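Side-chain contacts in nickel-dependent hydrogenase large subunit (Allochromatium vinosum, PDB 3MYR), which oxidises molecular hydrogen at a nickel-iron centre and, with its iron-sulfur small subunit, passes the electrons on to an acceptor: residues B[195-200]-B[250-255]; B[107-112]-B[254-259]; B[72-77]-B[284-289]. One frame throughout, in Å; residues are numbered along the deposited sequence.

Contacts 1 and 2 are neighbours, their centres 9 Å apart, and both are built on helix 236-265, which meets helix 181-201 in contact 1 and helix 86-112 in contact 2. They share Asp-254 and Gln-255, and Phe-252 of contact 1 lies one wide helical turn before Tyr-257 of contact 2. Contact 3 joins helix 67-80 to strand 281-288, with its centre 27 Å from contact 1 and 28 Å from contact 2, across the chain's centre from the latter. Along the chain the segments run 72-77, 107-112, 195-200, 250-259 and 284-289, so contact 3 brackets the other two. Helix packing thus holds one region, and a salt bridge ties together another nearer the nickel-iron centre.

Contact 1. Residues B[195-200]-B[250-255]; sequences LAWQRD and RTFVDQ
Both Trp-197 and Phe-252 carry CG anti to the backbone N, with chi1 of 168° and -162°, and since CB of each points toward the opposing helix these torsions bring the two rings face to face between the helices. The result is an offset stack. The five-membered ring of Trp-197 lies over the Phe-252 ring with centroids 4.2 Å apart and planes only 16° from parallel. The overlap runs through the atoms nearest each backbone: Trp-197 CD1 is 3.6 Å from Phe-252 CG, and Trp-197 CG is 3.7 Å from Phe-252 CD2. On the six-membered side of the indole, Trp-197 CD2 comes 3.9 Å from Phe-252 CD1. The offset makes the overlap reciprocal: each CB sits over the face of the other residue's ring. Phe-252 CB is 3.5 Å from the centroid of the Trp-197 five-membered ring, and Trp-197 CB is 4.1 Å from the centroid of the Phe-252 ring, so a CH-pi contact flanks the stack at each end. The tightest approach is from Trp-197 NE1 to Phe-252 CB, 3.3 Å. That nitrogen is not left facing carbon alone, because it is hydrogen-bonded to Ser-248 O, one turn earlier on the same helix as Phe-252. This bond helps set the rotation of the indole, together with the stack itself.

Around the stack, the Trp-140 ring meets Phe-252 edge-to-face. Val-105 of helix 86-112 packs against both aromatic residues and Ile-101 against Trp-197, so the stack is a buried seam where helices 181-201 and 236-265 meet a third, helix 86-112.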
loop_
_atom_site.group_PDB
_atom_site.type_symbol
_atom_site.label_atom_id
_atom_site.label_comp_id
_atom_site.label_asym_id
_atom_site.label_seq_id
_atom_site.Cartn_x
_atom_site.Cartn_y
_atom_site.Cartn_z
ATOM N N LEU B 195 0.550 8.271 -13.902
ATOM C CA LEU B 195 -0.782 8.137 -13.335
ATOM C C LEU B 195 -1.728 7.461 -14.336
ATOM O O LEU B 195 -2.573 6.690 -13.917
ATOM C CB LEU B 195 -1.422 9.493 -12.940
ATOM C CG LEU B 195 -0.773 10.222 -11.810
ATOM C CD1 LEU B 195 -1.247 11.714 -11.873
ATOM C CD2 LEU B 195 -1.217 9.485 -10.519
ATOM N N ALA B 196 -1.669 7.809 -15.635
ATOM C CA ALA B 196 -2.556 7.155 -16.625
ATOM C C ALA B 196 -2.157 5.656 -16.766
ATOM O O ALA B 196 -2.998 4.774 -16.872
ATOM C CB ALA B 196 -2.459 7.843 -17.980
ATOM N N TRP B 197 -0.859 5.391 -16.794
ATOM C CA TRP B 197 -0.409 4.016 -16.962
ATOM C C TRP B 197 -0.822 3.135 -15.750
ATOM O O TRP B 197 -1.290 1.978 -15.901
ATOM C CB TRP B 197 1.152 4.015 -17.111
ATOM C CG TRP B 197 1.724 2.636 -17.001
ATOM C CD1 TRP B 197 1.901 1.707 -18.024
ATOM C CD2 TRP B 197 2.186 2.009 -15.786
ATOM N NE1 TRP B 197 2.471 0.559 -17.481
ATOM C CE2 TRP B 197 2.692 0.748 -16.133
ATOM C CE3 TRP B 197 2.297 2.444 -14.449
ATOM C CZ2 TRP B 197 3.181 -0.150 -15.166
ATOM C CZ3 TRP B 197 2.714 1.537 -13.485
ATOM C CH2 TRP B 197 3.210 0.266 -13.864
ATOM N N GLN B 198 -0.727 3.702 -14.545
ATOM C CA GLN B 198 -0.987 2.859 -13.353
ATOM C C GLN B 198 -2.433 2.386 -13.280
ATOM O O GLN B 198 -2.694 1.267 -12.884
ATOM C CB GLN B 198 -0.518 3.512 -12.053
ATOM C CG GLN B 198 -1.196 4.814 -11.625
ATOM C CD GLN B 198 -2.579 4.636 -11.044
ATOM O OE1 GLN B 198 -2.936 3.585 -10.442
ATOM N NE2 GLN B 198 -3.386 5.654 -11.239
ATOM N N ARG B 199 -3.377 3.223 -13.710
ATOM C CA ARG B 199 -4.785 2.900 -13.545
ATOM C C ARG B 199 -5.195 1.923 -14.637
ATOM O O ARG B 199 -6.072 1.072 -14.427
ATOM C CB ARG B 199 -5.702 4.143 -13.561
ATOM C CG ARG B 199 -5.723 4.968 -14.900
ATOM C CD ARG B 199 -6.715 6.192 -14.717
ATOM N NE ARG B 199 -6.300 7.020 -13.567
ATOM C CZ ARG B 199 -5.591 8.155 -13.685
ATOM N NH1 ARG B 199 -5.229 8.832 -12.593
ATOM N NH2 ARG B 199 -5.370 8.682 -14.902
ATOM N N ASP B 200 -4.485 1.951 -15.734
ATOM C CA ASP B 200 -4.625 0.847 -16.668
ATOM C C ASP B 200 -4.056 -0.487 -16.207
ATOM O O ASP B 200 -4.714 -1.537 -16.292
ATOM C CB ASP B 200 -3.999 1.228 -17.984
ATOM C CG ASP B 200 -5.056 1.416 -19.028
ATOM O OD1 ASP B 200 -5.917 2.373 -18.804
ATOM O OD2 ASP B 200 -5.159 0.430 -19.881
ATOM N N ARG B 250 5.739 -3.997 -19.357
ATOM C CA ARG B 250 7.106 -4.110 -19.821
ATOM C C ARG B 250 7.573 -2.794 -20.462
ATOM O O ARG B 250 8.694 -2.316 -20.209
ATOM C CB ARG B 250 7.289 -5.225 -20.869
ATOM C CG ARG B 250 8.777 -5.528 -21.153
ATOM C CD ARG B 250 8.894 -6.999 -21.662
ATOM N NE ARG B 250 10.247 -7.585 -21.534
ATOM C CZ ARG B 250 11.249 -7.359 -22.391
ATOM N NH1 ARG B 250 12.426 -7.929 -22.220
ATOM N NH2 ARG B 250 11.093 -6.557 -23.429
ATOM N N THR B 251 6.759 -2.245 -21.340
ATOM C CA THR B 251 7.161 -1.073 -22.079
ATOM C C THR B 251 7.386 0.092 -21.120
ATOM O O THR B 251 8.343 0.838 -21.281
ATOM C CB THR B 251 6.034 -0.663 -23.067
ATOM O OG1 THR B 251 5.887 -1.740 -23.959
ATOM C CG2 THR B 251 6.445 0.575 -23.952
ATOM N N PHE B 252 6.503 0.270 -20.136
ATOM C CA PHE B 252 6.623 1.483 -19.262
ATOM C C PHE B 252 7.867 1.369 -18.385
ATOM O O PHE B 252 8.633 2.348 -18.223
ATOM C CB PHE B 252 5.375 1.723 -18.428
ATOM C CG PHE B 252 5.264 3.106 -17.865
ATOM C CD1 PHE B 252 5.791 3.409 -16.587
ATOM C CD2 PHE B 252 4.691 4.121 -18.599
ATOM C CE1 PHE B 252 5.717 4.760 -16.084
ATOM C CE2 PHE B 252 4.615 5.451 -18.082
ATOM C CZ PHE B 252 5.079 5.726 -16.798
ATOM N N VAL B 253 8.147 0.149 -17.914
ATOM C CA VAL B 253 9.372 -0.058 -17.096
ATOM C C VAL B 253 10.625 0.165 -17.928
ATOM O O VAL B 253 11.525 0.933 -17.522
ATOM C CB VAL B 253 9.396 -1.498 -16.440
ATOM C CG1 VAL B 253 10.750 -1.816 -15.749
ATOM C CG2 VAL B 253 8.247 -1.624 -15.444
ATOM N N ASP B 254 10.707 -0.474 -19.098
ATOM C CA ASP B 254 11.912 -0.380 -19.916
ATOM C C ASP B 254 12.166 1.055 -20.398
ATOM O O ASP B 254 13.287 1.431 -20.575
ATOM C CB ASP B 254 11.819 -1.214 -21.201
ATOM C CG ASP B 254 11.971 -2.674 -20.972
ATOM O OD1 ASP B 254 11.600 -3.457 -21.911
ATOM O OD2 ASP B 254 12.390 -3.036 -19.852
ATOM N N GLN B 255 11.117 1.749 -20.799
ATOM C CA GLN B 255 11.282 2.961 -21.559
ATOM C C GLN B 255 11.060 4.199 -20.711
ATOM O O GLN B 255 11.408 5.280 -21.159
ATOM C CB GLN B 255 10.239 3.012 -22.722
ATOM C CG GLN B 255 10.554 1.933 -23.805
ATOM C CD GLN B 255 9.763 2.118 -25.102
ATOM O OE1 GLN B 255 8.785 2.844 -25.168
ATOM N NE2 GLN B 255 10.188 1.442 -26.124
#

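Contact 2. Residues B[107-112]-B[254-259]; sequences HFYHLH and DQVYVP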
loop_
_atom_site.group_PDB
_atom_site.type_symbol
_atom_site.label_atom_id
_atom_site.label_comp_id
_atom_site.label_asym_id
_atom_site.label_seq_id
_atom_site.Cartn_x
_atom_site.Cartn_y
_atom_site.Cartn_z
ATOM N N HIS B 107 5.629 4.494 -6.570
ATOM C CA HIS B 107 6.499 5.038 -5.524
ATOM C C HIS B 107 7.501 6.026 -6.133
ATOM O O HIS B 107 7.690 7.156 -5.655
ATOM C CB HIS B 107 7.364 3.979 -4.777
ATOM C CG HIS B 107 8.264 4.601 -3.778
ATOM N ND1 HIS B 107 9.617 4.774 -3.973
ATOM C CD2 HIS B 107 7.970 5.228 -2.613
ATOM C CE1 HIS B 107 10.131 5.397 -2.932
ATOM N NE2 HIS B 107 9.149 5.685 -2.091
ATOM N N PHE B 108 8.160 5.600 -7.184
ATOM C CA PHE B 108 9.179 6.443 -7.757
ATOM C C PHE B 108 8.630 7.821 -8.230
ATOM O O PHE B 108 9.200 8.852 -7.890
ATOM C CB PHE B 108 9.941 5.775 -8.882
ATOM C CG PHE B 108 11.033 6.691 -9.455
ATOM C CD1 PHE B 108 10.838 7.382 -10.647
ATOM C CD2 PHE B 108 12.214 6.901 -8.730
ATOM C CE1 PHE B 108 11.862 8.276 -11.156
ATOM C CE2 PHE B 108 13.227 7.746 -9.188
ATOM C CZ PHE B 108 13.049 8.446 -10.424
ATOM N N TYR B 109 7.580 7.837 -9.049
ATOM C CA TYR B 109 7.067 9.105 -9.555
ATOM C C TYR B 109 6.296 9.880 -8.514
ATOM O O TYR B 109 6.590 11.053 -8.291
ATOM C CB TYR B 109 6.262 8.956 -10.854
ATOM C CG TYR B 109 7.161 8.576 -11.977
ATOM C CD1 TYR B 109 8.002 9.528 -12.566
ATOM C CD2 TYR B 109 7.318 7.259 -12.329
ATOM C CE1 TYR B 109 8.870 9.155 -13.585
ATOM C CE2 TYR B 109 8.200 6.868 -13.325
ATOM C CZ TYR B 109 8.987 7.826 -13.931
ATOM O OH TYR B 109 9.883 7.466 -14.909
ATOM N N HIS B 110 5.340 9.242 -7.859
ATOM C CA HIS B 110 4.332 10.005 -7.135
ATOM C C HIS B 110 4.704 10.246 -5.698
ATOM O O HIS B 110 4.277 11.250 -5.108
ATOM C CB HIS B 110 2.951 9.304 -7.277
ATOM C CG HIS B 110 2.586 9.136 -8.718
ATOM N ND1 HIS B 110 2.255 7.928 -9.268
ATOM C CD2 HIS B 110 2.695 10.008 -9.761
ATOM C CE1 HIS B 110 2.097 8.065 -10.579
ATOM N NE2 HIS B 110 2.338 9.329 -10.895
ATOM N N LEU B 111 5.572 9.401 -5.157
ATOM C CA LEU B 111 6.052 9.568 -3.760
ATOM C C LEU B 111 7.499 10.076 -3.643
ATOM O O LEU B 111 7.763 10.962 -2.837
ATOM C CB LEU B 111 5.879 8.291 -2.912
ATOM C CG LEU B 111 4.446 7.665 -2.988
ATOM C CD1 LEU B 111 4.321 6.512 -1.953
ATOM C CD2 LEU B 111 3.365 8.580 -2.731
ATOM N N HIS B 112 8.412 9.598 -4.480
ATOM C CA HIS B 112 9.818 9.864 -4.262
ATOM C C HIS B 112 10.271 11.064 -5.113
ATOM O O HIS B 112 11.049 11.914 -4.653
ATOM C CB HIS B 112 10.670 8.615 -4.690
ATOM C CG HIS B 112 12.008 8.499 -3.979
ATOM N ND1 HIS B 112 12.484 9.439 -3.084
ATOM C CD2 HIS B 112 12.956 7.533 -4.031
ATOM C CE1 HIS B 112 13.648 9.031 -2.573
ATOM N NE2 HIS B 112 13.934 7.858 -3.113
ATOM N N ASP B 254 10.707 -0.474 -19.098
ATOM C CA ASP B 254 11.912 -0.380 -19.916
ATOM C C ASP B 254 12.166 1.055 -20.398
ATOM O O ASP B 254 13.287 1.431 -20.575
ATOM C CB ASP B 254 11.819 -1.214 -21.201
ATOM C CG ASP B 254 11.971 -2.674 -20.972
ATOM O OD1 ASP B 254 11.600 -3.457 -21.911
ATOM O OD2 ASP B 254 12.390 -3.036 -19.852
ATOM N N GLN B 255 11.117 1.749 -20.799
ATOM C CA GLN B 255 11.282 2.961 -21.559
ATOM C C GLN B 255 11.060 4.199 -20.711
ATOM O O GLN B 255 11.408 5.280 -21.159
ATOM C CB GLN B 255 10.239 3.012 -22.722
ATOM C CG GLN B 255 10.554 1.933 -23.805
ATOM C CD GLN B 255 9.763 2.118 -25.102
ATOM O OE1 GLN B 255 8.785 2.844 -25.168
ATOM N NE2 GLN B 255 10.188 1.442 -26.124
ATOM N N VAL B 256 10.330 4.110 -19.602
ATOM C CA VAL B 256 10.107 5.345 -18.848
ATOM C C VAL B 256 10.824 5.269 -17.461
ATOM O O VAL B 256 11.714 6.055 -17.176
ATOM C CB VAL B 256 8.587 5.659 -18.662
ATOM C CG1 VAL B 256 8.352 6.965 -17.924
ATOM C CG2 VAL B 256 7.828 5.649 -20.047
ATOM N N TYR B 257 10.415 4.333 -16.614
ATOM C CA TYR B 257 10.879 4.276 -15.234
ATOM C C TYR B 257 12.430 4.022 -15.146
ATOM O O TYR B 257 13.144 4.757 -14.504
ATOM C CB TYR B 257 10.118 3.141 -14.555
ATOM C CG TYR B 257 10.522 2.829 -13.113
ATOM C CD1 TYR B 257 11.097 3.805 -12.283
ATOM C CD2 TYR B 257 10.269 1.563 -12.556
ATOM C CE1 TYR B 257 11.445 3.507 -10.961
ATOM C CE2 TYR B 257 10.571 1.263 -11.235
ATOM C CZ TYR B 257 11.166 2.240 -10.445
ATOM O OH TYR B 257 11.491 1.922 -9.129
ATOM N N VAL B 258 12.934 2.936 -15.737
ATOM C CA VAL B 258 14.330 2.653 -15.539
ATOM C C VAL B 258 15.243 3.759 -16.145
ATOM O O VAL B 258 16.211 4.140 -15.507
ATOM C CB VAL B 258 14.710 1.254 -16.096
ATOM C CG1 VAL B 258 16.219 1.021 -16.021
ATOM C CG2 VAL B 258 13.923 0.175 -15.392
ATOM N N PRO B 259 15.004 4.204 -17.410
ATOM C CA PRO B 259 15.939 5.226 -17.917
ATOM C C PRO B 259 15.877 6.569 -17.117
ATOM O O PRO B 259 16.926 7.223 -16.930
ATOM C CB PRO B 259 15.482 5.437 -19.383
ATOM C CG PRO B 259 14.794 4.106 -19.746
ATOM C CD PRO B 259 14.041 3.776 -18.456
#
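Phe-108 meets Tyr-257 through carbon: Tyr-257 CE1 comes 3.4 Å from Phe-108 CB and 3.5 Å from Phe-108 CG. Their rings are inclined at 41°, centroids 5.5 Å apart, an oblique pairing. Beside them Tyr-109 reaches across with its CG anti to the carbonyl carbon (chi1 -69°), which takes its phenol to the other helix. There its OH lies 3.4 Å from Tyr-257 CA, which approaches at the ring edge, and 3.4 Å from Val-256 CG1.

The hydroxyl is also near Val-256 O, but at a poor angle; its hydrogen bond is with Asp-260, further along helix 236-265. Within helix 86-112, Phe-108 CD1 sits 3.7 Å above the centre of the Tyr-109 ring, bracing that phenol. Arg-433, Ala-434 and Ser-437 of helix 426-456 touch Tyr-257, and His-190 of helix 181-201 touches Tyr-109 and Val-256.

Both segments include wider pi-type turns. The axes of the two segments come to 11.2 Å and cross at 51°, a spacing bridged mainly by Phe-108, Tyr-109 and Tyr-257, with Val-256 beside them, in the buried core of the large subunit's helical bundle.

Contact 3. Residues B[72-77]-B[284-289]; sequences SVRAVE and YGDLPT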
loop_
_atom_site.group_PDB
_atom_site.type_symbol
_atom_site.label_atom_id
_atom_site.label_comp_id
_atom_site.label_asym_id
_atom_site.label_seq_id
_atom_site.Cartn_x
_atom_site.Cartn_y
_atom_site.Cartn_z
ATOM N N SER B 72 -1.311 -14.250 4.117
ATOM C CA SER B 72 -2.329 -14.868 4.937
ATOM C C SER B 72 -2.752 -16.235 4.440
ATOM O O SER B 72 -2.769 -17.195 5.211
ATOM C CB SER B 72 -3.571 -13.971 5.084
ATOM O OG SER B 72 -4.458 -14.558 6.002
ATOM N N VAL B 73 -3.063 -16.375 3.153
ATOM C CA VAL B 73 -3.589 -17.701 2.672
ATOM C C VAL B 73 -2.381 -18.654 2.702
ATOM O O VAL B 73 -2.543 -19.854 2.953
ATOM C CB VAL B 73 -4.214 -17.643 1.230
ATOM C CG1 VAL B 73 -5.534 -16.804 1.225
ATOM C CG2 VAL B 73 -3.225 -17.036 0.255
ATOM N N ARG B 74 -1.179 -18.156 2.430
ATOM C CA ARG B 74 0.030 -19.018 2.542
ATOM C C ARG B 74 0.260 -19.498 3.998
ATOM O O ARG B 74 0.755 -20.616 4.204
ATOM C CB ARG B 74 1.294 -18.282 2.109
ATOM C CG ARG B 74 1.462 -18.197 0.594
ATOM C CD ARG B 74 2.707 -17.403 0.200
ATOM N NE ARG B 74 2.872 -17.328 -1.266
ATOM C CZ ARG B 74 3.831 -16.635 -1.878
ATOM N NH1 ARG B 74 4.693 -15.945 -1.158
ATOM N NH2 ARG B 74 3.904 -16.589 -3.218
ATOM N N ALA B 75 -0.097 -18.655 4.989
ATOM C CA ALA B 75 0.098 -19.035 6.398
ATOM C C ALA B 75 -0.835 -20.172 6.718
ATOM O O ALA B 75 -0.427 -21.171 7.374
ATOM C CB ALA B 75 -0.208 -17.804 7.369
ATOM N N VAL B 76 -2.096 -20.020 6.297
ATOM C CA VAL B 76 -3.083 -21.090 6.459
ATOM C C VAL B 76 -2.719 -22.402 5.702
ATOM O O VAL B 76 -2.782 -23.502 6.284
ATOM C CB VAL B 76 -4.534 -20.666 6.147
ATOM C CG1 VAL B 76 -5.489 -21.852 6.518
ATOM C CG2 VAL B 76 -4.922 -19.378 6.984
ATOM N N GLU B 77 -2.298 -22.260 4.442
ATOM C CA GLU B 77 -1.825 -23.376 3.662
ATOM C C GLU B 77 -0.598 -24.035 4.345
ATOM O O GLU B 77 -0.513 -25.263 4.402
ATOM C CB GLU B 77 -1.467 -22.880 2.261
ATOM C CG GLU B 77 -2.756 -22.551 1.413
ATOM C CD GLU B 77 -2.556 -21.467 0.365
ATOM O OE1 GLU B 77 -1.368 -21.097 0.061
ATOM O OE2 GLU B 77 -3.612 -21.036 -0.190
ATOM N N TYR B 284 13.142 -13.388 2.902
ATOM C CA TYR B 284 12.520 -14.699 2.992
ATOM C C TYR B 284 12.471 -15.376 1.630
ATOM O O TYR B 284 12.267 -16.609 1.569
ATOM C CB TYR B 284 11.119 -14.598 3.575
ATOM C CG TYR B 284 10.995 -13.926 4.924
ATOM C CD1 TYR B 284 12.068 -13.924 5.843
ATOM C CD2 TYR B 284 9.743 -13.385 5.341
ATOM C CE1 TYR B 284 11.914 -13.339 7.132
ATOM C CE2 TYR B 284 9.581 -12.767 6.666
ATOM C CZ TYR B 284 10.694 -12.714 7.507
ATOM O OH TYR B 284 10.533 -12.108 8.746
ATOM N N GLY B 285 12.590 -14.596 0.544
ATOM C CA GLY B 285 12.499 -15.165 -0.803
ATOM C C GLY B 285 11.039 -15.351 -1.256
ATOM O O GLY B 285 10.096 -15.260 -0.445
ATOM N N ASP B 286 10.828 -15.551 -2.560
ATOM C CA ASP B 286 9.475 -15.667 -3.105
ATOM C C ASP B 286 9.512 -16.072 -4.578
ATOM O O ASP B 286 10.578 -16.074 -5.186
ATOM C CB ASP B 286 8.741 -14.325 -2.990
ATOM C CG ASP B 286 7.220 -14.506 -2.834
ATOM O OD1 ASP B 286 6.583 -13.661 -2.186
ATOM O OD2 ASP B 286 6.652 -15.468 -3.421
ATOM N N LEU B 287 8.340 -16.366 -5.130
ATOM C CA LEU B 287 8.120 -16.525 -6.558
ATOM C C LEU B 287 8.677 -17.849 -7.089
ATOM O O LEU B 287 9.659 -17.885 -7.856
ATOM C CB LEU B 287 8.571 -15.330 -7.382
ATOM C CG LEU B 287 7.801 -14.035 -6.980
ATOM C CD1 LEU B 287 8.602 -12.834 -7.538
ATOM C CD2 LEU B 287 6.335 -14.026 -7.524
ATOM N N PRO B 288 8.010 -18.948 -6.707
ATOM C CA PRO B 288 8.469 -20.296 -7.143
ATOM C C PRO B 288 8.138 -20.555 -8.630
ATOM O O PRO B 288 7.151 -20.033 -9.112
ATOM C CB PRO B 288 7.657 -21.241 -6.237
ATOM C CG PRO B 288 6.350 -20.447 -5.977
ATOM C CD PRO B 288 6.871 -19.014 -5.756
ATOM N N THR B 289 8.955 -21.339 -9.339
ATOM C CA THR B 289 8.731 -21.703 -10.733
ATOM C C THR B 289 7.564 -22.697 -10.892
ATOM O O THR B 289 6.908 -22.735 -11.945
ATOM C CB THR B 289 9.988 -22.398 -11.375
ATOM O OG1 THR B 289 10.355 -23.494 -10.549
ATOM C CG2 THR B 289 11.183 -21.446 -11.499
#
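Charge carries this contact: the guanidinium of Arg-74 grips the carboxylate of Asp-286 end-on. Arg-74 NH1 gives the straightest bond, 3.1 Å to Asp-286 OD1 with an N-H...O angle of 158°, although it meets that oxygen from above the carboxylate plane. Arg-74 NH2 lies 3.0 Å from Asp-286 OD2, which accepts through its syn lone pair; a weak bond from NH1 to OD2 adds to the grip. The two flat groups are turned 57° apart, so the fork is twisted. The Arg-74 chain is extended from CG to NE, which lets its head span a backbone gap of 11.5 Å between Arg-74 CA and Asp-286 CA.

Backbone groups hold both partners. Leu-287 N also donates to Asp-286 OD2, from the anti side, while OD1 is bonded to Glu-484 N and Arg-74 NH1 to Ile-482 O, both on strand 476-485.

Carbon contacts are slighter, with Ile-96 of helix 86-112 against Arg-74. Helix 67-80 opens with Val-67 and His-68, and strand 476-485 ends at Ala-485, all lining the nickel-iron pocket. The buried salt bridge and its bonds to strand 476-485 thus link strand 281-288 to two elements that line the pocket; the Asp-286 side chain is about 10 Å from the bound nickel-iron centre.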